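Local coordinates for protein adhesin (Neisseria gonorrhoeae, PDB 6GQ4) that probably serves as a gonococcal surface adhesin with an ACP-like beta fold and is studied as a vaccine antigen that raises bactericidal antibodies, at residues P6-Y15 with T26-Y37. Sequence-based numbering, arbitrary orientation.
With NA (sodium ion), chain B.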
ATOM      1  N   PRO A   6       5.390 -12.756  11.849  1.00 24.47           N
ATOM      2  CA  PRO A   6       3.935 -12.750  11.832  1.00 27.21           C
ATOM      3  C   PRO A   6       3.458 -12.778  10.371  1.00 14.29           C
ATOM      4  O   PRO A   6       2.320 -13.151  10.207  1.00 16.65           O
ATOM      5  CB  PRO A   6       3.526 -11.522  12.661  1.00 31.37           C
ATOM      6  CG  PRO A   6       4.761 -10.635  12.675  1.00 39.48           C
ATOM      7  CD  PRO A   6       5.968 -11.481  12.294  1.00 34.40           C
ATOM      8  N   THR A   7       4.277 -12.370   9.336  1.00 13.72           N
ATOM      9  CA  THR A   7       3.792 -12.479   7.948  1.00 13.09           C
ATOM     10  C   THR A   7       3.731 -13.958   7.528  1.00 12.61           C
ATOM     11  O   THR A   7       4.714 -14.676   7.655  1.00 14.10           O
ATOM     12  CB  THR A   7       4.613 -11.666   6.934  1.00 13.88           C
ATOM     13  OG1 THR A   7       4.588 -10.300   7.365  1.00 14.23           O
ATOM     14  CG2 THR A   7       4.068 -11.879   5.534  1.00 12.79           C
ATOM     15  N   VAL A   8       2.566 -14.407   7.059  1.00 12.94           N
ATOM     16  CA  VAL A   8       2.395 -15.799   6.629  1.00 15.22           C
ATOM     17  C   VAL A   8       1.942 -15.891   5.169  1.00 17.97           C
ATOM     18  O   VAL A   8       1.979 -16.997   4.594  1.00 22.59           O
ATOM     19  CB  VAL A   8       1.410 -16.536   7.539  1.00 16.54           C
ATOM     20  CG1 VAL A   8       1.885 -16.516   8.983  1.00 19.08           C
ATOM     21  CG2 VAL A   8      -0.013 -15.993   7.420  1.00 19.19           C
ATOM     22  N   ALA A   9       1.578 -14.778   4.536  1.00 15.37           N
ATOM     23  CA  ALA A   9       1.129 -14.734   3.186  1.00 15.10           C
ATOM     24  C   ALA A   9       1.380 -13.351   2.612  1.00 13.88           C
ATOM     25  O   ALA A   9       1.531 -12.406   3.371  1.00 13.63           O
ATOM     26  CB  ALA A   9      -0.327 -15.064   3.094  1.00 17.43           C
ATOM     27  N   LYS A  10       1.527 -13.278   1.293  1.00 14.29           N
ATOM     28  CA  LYS A  10       1.636 -12.050   0.623  1.00 13.33           C
ATOM     29  C   LYS A  10       0.817 -12.074  -0.673  1.00 15.25           C
ATOM     30  O   LYS A  10       0.568 -13.088  -1.280  1.00 17.37           O
ATOM     31  CB  LYS A  10       3.092 -11.587   0.466  1.00 20.47           C
ATOM     32  CG  LYS A  10       3.908 -12.373  -0.495  1.00 20.84           C
ATOM     33  CD  LYS A  10       5.369 -12.044  -0.368  1.00 25.56           C
ATOM     34  CE  LYS A  10       6.254 -13.080  -0.992  1.00 37.55           C
ATOM     35  NZ  LYS A  10       7.570 -12.470  -1.290  1.00 45.47           N
ATOM     36  N   LYS A  11       0.250 -10.897  -0.996  1.00 13.54           N
ATOM     37  CA  LYS A  11      -0.677 -10.719  -2.072  1.00 14.72           C
ATOM     38  C   LYS A  11      -0.284  -9.417  -2.794  1.00 13.34           C
ATOM     39  O   LYS A  11       0.085  -8.441  -2.131  1.00 14.11           O
ATOM     40  CB  LYS A  11      -2.114 -10.623  -1.530  1.00 17.43           C
ATOM     41  CG  LYS A  11      -2.586 -11.743  -0.588  1.00 21.99           C
ATOM     42  CD  LYS A  11      -3.125 -12.922  -1.260  1.00 28.47           C
ATOM     43  CE  LYS A  11      -3.474 -14.014  -0.273  1.00 32.94           C
ATOM     44  NZ  LYS A  11      -2.999 -15.321  -0.782  1.00 41.42           N
ATOM     45  N   THR A  12      -0.501  -9.362  -4.100  1.00 14.66           N
ATOM     46  CA  THR A  12      -0.055  -8.274  -4.916  1.00 14.93           C
ATOM     47  C   THR A  12      -1.261  -7.635  -5.611  1.00 14.28           C
ATOM     48  O   THR A  12      -2.142  -8.353  -6.106  1.00 16.35           O
ATOM     49  CB  THR A  12       1.066  -8.666  -5.878  1.00 18.01           C
ATOM     50  OG1 THR A  12       2.199  -9.121  -5.148  1.00 21.27           O
ATOM     51  CG2 THR A  12       1.559  -7.499  -6.685  1.00 20.02           C
ATOM     52  N   VAL A  13      -1.295  -6.283  -5.615  1.00 13.40           N
ATOM     53  CA  VAL A  13      -2.329  -5.535  -6.329  1.00 15.03           C
ATOM     54  C   VAL A  13      -1.665  -4.577  -7.328  1.00 15.37           C
ATOM     55  O   VAL A  13      -0.674  -3.939  -6.980  1.00 14.84           O
ATOM     56  CB  VAL A  13      -3.293  -4.773  -5.396  1.00 14.74           C
ATOM     57  CG1 VAL A  13      -4.391  -4.091  -6.165  1.00 16.79           C
ATOM     58  CG2 VAL A  13      -3.927  -5.653  -4.344  1.00 13.94           C
ATOM     59  N   SER A  14      -2.217  -4.528  -8.555  1.00 19.64           N
ATOM     60  CA  SER A  14      -1.830  -3.602  -9.620  1.00 21.01           C
ATOM     61  C   SER A  14      -2.772  -2.388  -9.599  1.00 23.14           C
ATOM     62  O   SER A  14      -4.012  -2.541  -9.566  1.00 26.65           O
ATOM     63  CB  SER A  14      -1.844  -4.280 -10.952  1.00 24.79           C
ATOM     64  OG  SER A  14      -0.734  -5.156 -11.082  1.00 36.55           O
ATOM     65  N   TYR A  15      -2.185  -1.190  -9.624  1.00 23.29           N
ATOM     66  CA  TYR A  15      -3.006   0.038  -9.612  1.00 23.67           C
ATOM     67  C   TYR A  15      -2.766   0.919 -10.847  1.00 23.99           C
ATOM     68  O   TYR A  15      -1.682   0.914 -11.424  1.00 24.46           O
ATOM     69  CB  TYR A  15      -2.668   0.890  -8.396  1.00 19.92           C
ATOM     70  CG  TYR A  15      -2.857   0.189  -7.096  1.00 16.16           C
ATOM     71  CD1 TYR A  15      -1.864  -0.591  -6.542  1.00 16.23           C
ATOM     72  CD2 TYR A  15      -4.025   0.371  -6.405  1.00 16.58           C
ATOM     73  CE1 TYR A  15      -2.052  -1.241  -5.328  1.00 13.79           C
ATOM     74  CE2 TYR A  15      -4.228  -0.273  -5.203  1.00 14.31           C
ATOM     75  CZ  TYR A  15      -3.242  -1.070  -4.657  1.00 12.94           C
ATOM     76  OH  TYR A  15      -3.478  -1.715  -3.436  1.00 13.63           O
ATOM     77  N   THR A  26       2.844  -5.133  -3.117  1.00 15.79           N
ATOM     78  CA  THR A  26       2.701  -6.429  -2.445  1.00 15.86           C
ATOM     79  C   THR A  26       2.441  -6.115  -0.952  1.00 15.88           C
ATOM     80  O   THR A  26       3.220  -5.415  -0.330  1.00 18.56           O
ATOM     81  CB  THR A  26       3.947  -7.298  -2.621  1.00 16.46           C
ATOM     82  OG1 THR A  26       4.135  -7.482  -4.050  1.00 19.37           O
ATOM     83  CG2 THR A  26       3.826  -8.594  -1.867  1.00 16.49           C
ATOM     84  N   TYR A  27       1.397  -6.770  -0.400  1.00 11.65           N
ATOM     85  CA  TYR A  27       1.044  -6.657   0.994  1.00 10.27           C
ATOM     86  C   TYR A  27       1.317  -7.975   1.715  1.00 10.09           C
ATOM     87  O   TYR A  27       0.992  -9.005   1.160  1.00 12.42           O
ATOM     88  CB  TYR A  27      -0.425  -6.301   1.144  1.00 10.61           C
ATOM     89  CG  TYR A  27      -0.779  -4.970   0.520  1.00 10.68           C
ATOM     90  CD1 TYR A  27      -0.607  -3.776   1.208  1.00 11.50           C
ATOM     91  CD2 TYR A  27      -1.361  -4.911  -0.728  1.00 11.76           C
ATOM     92  CE1 TYR A  27      -0.945  -2.582   0.603  1.00 12.08           C
ATOM     93  CE2 TYR A  27      -1.675  -3.717  -1.369  1.00 10.92           C
ATOM     94  CZ  TYR A  27      -1.501  -2.546  -0.664  1.00 11.62           C
ATOM     95  OH  TYR A  27      -1.802  -1.338  -1.239  1.00 13.31           O
ATOM     96  N   GLY A  28       1.985  -7.876   2.849  1.00 10.37           N
ATOM     97  CA  GLY A  28       2.100  -8.997   3.777  1.00 11.30           C
ATOM     98  C   GLY A  28       0.877  -9.060   4.696  1.00 11.51           C
ATOM     99  O   GLY A  28       0.253  -8.056   5.046  1.00 13.49           O
ATOM    100  N   PHE A  29       0.526 -10.316   5.033  1.00 11.57           N
ATOM    101  CA  PHE A  29      -0.645 -10.589   5.850  1.00 10.07           C
ATOM    102  C   PHE A  29      -0.248 -11.533   6.969  1.00 10.98           C
ATOM    103  O   PHE A  29       0.592 -12.401   6.792  1.00 12.51           O
ATOM    104  CB  PHE A  29      -1.802 -11.246   5.098  1.00 10.34           C
ATOM    105  CG  PHE A  29      -2.447 -10.344   4.086  1.00  9.62           C
ATOM    106  CD1 PHE A  29      -1.867 -10.225   2.844  1.00  9.86           C
ATOM    107  CD2 PHE A  29      -3.613  -9.642   4.380  1.00  9.55           C
ATOM    108  CE1 PHE A  29      -2.412  -9.374   1.904  1.00 10.79           C
ATOM    109  CE2 PHE A  29      -4.159  -8.778   3.441  1.00 11.04           C
ATOM    110  CZ  PHE A  29      -3.565  -8.691   2.182  1.00 11.46           C
ATOM    111  N   ASN A  30      -0.896 -11.327   8.114  1.00 12.32           N
ATOM    112  CA  ASN A  30      -0.708 -12.209   9.240  1.00 10.97           C
ATOM    113  C   ASN A  30      -1.848 -13.238   9.206  1.00 11.09           C
ATOM    114  O   ASN A  30      -2.773 -13.214   8.349  1.00 12.04           O
ATOM    115  CB  ASN A  30      -0.530 -11.450  10.562  1.00 12.81           C
ATOM    116  CG  ASN A  30      -1.764 -10.694  10.991  1.00 12.02           C
ATOM    117  OD1 ASN A  30      -2.893 -11.018  10.583  1.00 11.74           O
ATOM    118  ND2 ASN A  30      -1.534  -9.675  11.812  1.00 14.71           N
ATOM    119  N   LYS A  31      -1.785 -14.156  10.187  1.00 12.39           N
ATOM    120  CA  LYS A  31      -2.750 -15.251  10.270  1.00 13.32           C
ATOM    121  C   LYS A  31      -4.182 -14.742  10.454  1.00 12.97           C
ATOM    122  O   LYS A  31      -5.142 -15.462  10.055  1.00 13.67           O
ATOM    123  CB  LYS A  31      -2.311 -16.259  11.344  1.00 15.08           C
ATOM    124  CG  LYS A  31      -3.311 -17.378  11.585  1.00 16.12           C
ATOM    125  CD  LYS A  31      -2.863 -18.339  12.646  1.00 20.21           C
ATOM    126  CE  LYS A  31      -3.922 -19.369  12.873  1.00 24.11           C
ATOM    127  NZ  LYS A  31      -3.786 -20.440  11.863  1.00 36.16           N
ATOM    128  N   GLN A  32      -4.360 -13.541  11.040  1.00 14.95           N
ATOM    129  CA  GLN A  32      -5.675 -13.004  11.273  1.00 15.84           C
ATOM    130  C   GLN A  32      -6.254 -12.298  10.054  1.00 14.60           C
ATOM    131  O   GLN A  32      -7.382 -11.817  10.118  1.00 14.74           O
ATOM    132  CB  GLN A  32      -5.620 -12.151  12.521  1.00 14.54           C
ATOM    133  CG  GLN A  32      -5.328 -12.977  13.800  1.00 16.63           C
ATOM    134  CD  GLN A  32      -3.863 -13.396  14.010  1.00 15.02           C
ATOM    135  OE1 GLN A  32      -2.948 -12.547  13.760  1.00 16.16           O
ATOM    136  NE2 GLN A  32      -3.609 -14.674  14.454  1.00 11.99           N
ATOM    137  N   GLY A  33      -5.439 -12.158   8.996  1.00 12.01           N
ATOM    138  CA  GLY A  33      -5.839 -11.482   7.783  1.00 12.94           C
ATOM    139  C   GLY A  33      -5.588 -10.005   7.877  1.00 11.88           C
ATOM    140  O   GLY A  33      -6.107  -9.293   7.034  1.00 11.55           O
ATOM    141  N   LEU A  34      -4.833  -9.548   8.856  1.00 13.99           N
ATOM    142  CA  LEU A  34      -4.438  -8.106   8.840  1.00 11.58           C
ATOM    143  C   LEU A  34      -3.141  -7.975   8.068  1.00 11.24           C
ATOM    144  O   LEU A  34      -2.388  -8.933   7.851  1.00 14.99           O
ATOM    145  CB  LEU A  34      -4.317  -7.523  10.258  1.00 13.77           C
ATOM    146  CG  LEU A  34      -5.615  -7.278  11.065  1.00 21.87           C
ATOM    147  CD1 LEU A  34      -6.735  -6.578  10.300  1.00 24.07           C
ATOM    148  CD2 LEU A  34      -6.168  -8.512  11.685  1.00 26.61           C
ATOM    149  N   THR A  35      -2.837  -6.720   7.674  1.00 11.52           N
ATOM    150  CA  THR A  35      -1.619  -6.543   6.920  1.00 10.43           C
ATOM    151  C   THR A  35      -0.414  -6.191   7.797  1.00 11.08           C
ATOM    152  O   THR A  35      -0.556  -5.686   8.917  1.00 12.29           O
ATOM    153  CB  THR A  35      -1.746  -5.476   5.836  1.00 12.17           C
ATOM    154  OG1 THR A  35      -1.964  -4.162   6.434  1.00 12.46           O
ATOM    155  CG2 THR A  35      -2.864  -5.804   4.875  1.00 12.47           C
ATOM    156  N   THR A  36       0.783  -6.540   7.307  1.00 12.50           N
ATOM    157  CA  THR A  36       1.984  -6.336   8.042  1.00 12.33           C
ATOM    158  C   THR A  36       2.930  -5.323   7.364  1.00 10.71           C
ATOM    159  O   THR A  36       3.776  -4.698   8.039  1.00 10.89           O
ATOM    160  CB  THR A  36       2.747  -7.658   8.236  1.00 11.44           C
ATOM    161  OG1 THR A  36       2.926  -8.213   6.946  1.00 12.26           O
ATOM    162  CG2 THR A  36       1.963  -8.594   9.107  1.00 10.71           C
ATOM    163  N   TYR A  37       2.794  -5.178   6.058  1.00 12.91           N
ATOM    164  CA  TYR A  37       3.694  -4.282   5.293  1.00 11.34           C
ATOM    165  C   TYR A  37       3.101  -4.085   3.927  1.00 11.52           C
ATOM    166  O   TYR A  37       2.254  -4.855   3.499  1.00 12.77           O
ATOM    167  CB  TYR A  37       5.118  -4.804   5.235  1.00 11.99           C
ATOM    168  CG  TYR A  37       5.282  -6.063   4.413  1.00 12.75           C
ATOM    169  CD1 TYR A  37       5.345  -5.974   3.020  1.00 13.98           C
ATOM    170  CD2 TYR A  37       5.472  -7.310   5.014  1.00 14.21           C
ATOM    171  CE1 TYR A  37       5.560  -7.103   2.239  1.00 12.93           C
ATOM    172  CE2 TYR A  37       5.644  -8.455   4.228  1.00 13.64           C
ATOM    173  CZ  TYR A  37       5.691  -8.345   2.844  1.00 14.01           C
ATOM    174  OH  TYR A  37       5.871  -9.450   2.020  1.00 15.62           O
TER
HETATM  175 NA    NA B 201      -6.035  -1.881  -2.882  1.00 27.23          NA
HETATM  176  O   HOH W   1       0.681 -14.342  11.847  1.00 14.72           O
HETATM  177  O   HOH W   2      -5.352  -1.125  -1.594  0.50 32.52           O
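Backbone bonds pair Ala9 and Lys11 with Phe29 and Tyr27. Tyr27 N reaches Lys11 O at 2.7 Å, and Lys11 N returns a bond to Tyr27 O. Phe29 N donates to Ala9 O. Phe29 O takes Val8 N at 2.8 Å and, weakly, Ala9 N, so two residues face one: a classic beta bulge. CA-H...O contacts fill in between, such as Lys10 CA to Tyr27 O.

Hydroxyl pairs add to this. Thr12 OG1 and Thr26 OG1 share a 2.8 Å hydrogen bond, although their backbones form a non-hydrogen-bonded pair. Thr7 OG1 bonds Thr36 OG1 at 2.7 Å, which ties residues 6-15 to strand 35-42. Thr7 OG1 also sits at the edge of the Tyr37 ring.

Strands 9-16 and 22-29 form an antiparallel hairpin in the sheet of the ACP-like domain. Strand 35-42 follows after a type I turn from Asn30 to Gly33. Asn30 OD1 accepts Leu34 N from above its carbonyl plane, and Gln32 N weakly. A water bridges Pro6 O and Lys31 N.

Tyr27 OH donates to Tyr15 OH over 2.8 Å. The two side chains come from opposite directions, and Tyr15 OH lies in the plane of the Tyr27 ring, at its edge. Tyr15 OH also binds the sodium ion at 2.6 Å, so Tyr27 is a second-shell partner. Tyr81 O and Gln84 O are further ligands.

Looser side-chain packing completes the contact. Val13 CG2 meets the Tyr27 edge. Lys11 CG is 3.4 Å from Phe29 CE1, where the two side chains cross at about a right angle. Chi1 of -52° sets CG beside the backbone N, against the ring, and the bend at chi2 carries the rest of the chain away. On the face with Thr12 and Thr26, Lys10 CD makes a van der Waals approach to Tyr37 OH at 3.6 Å.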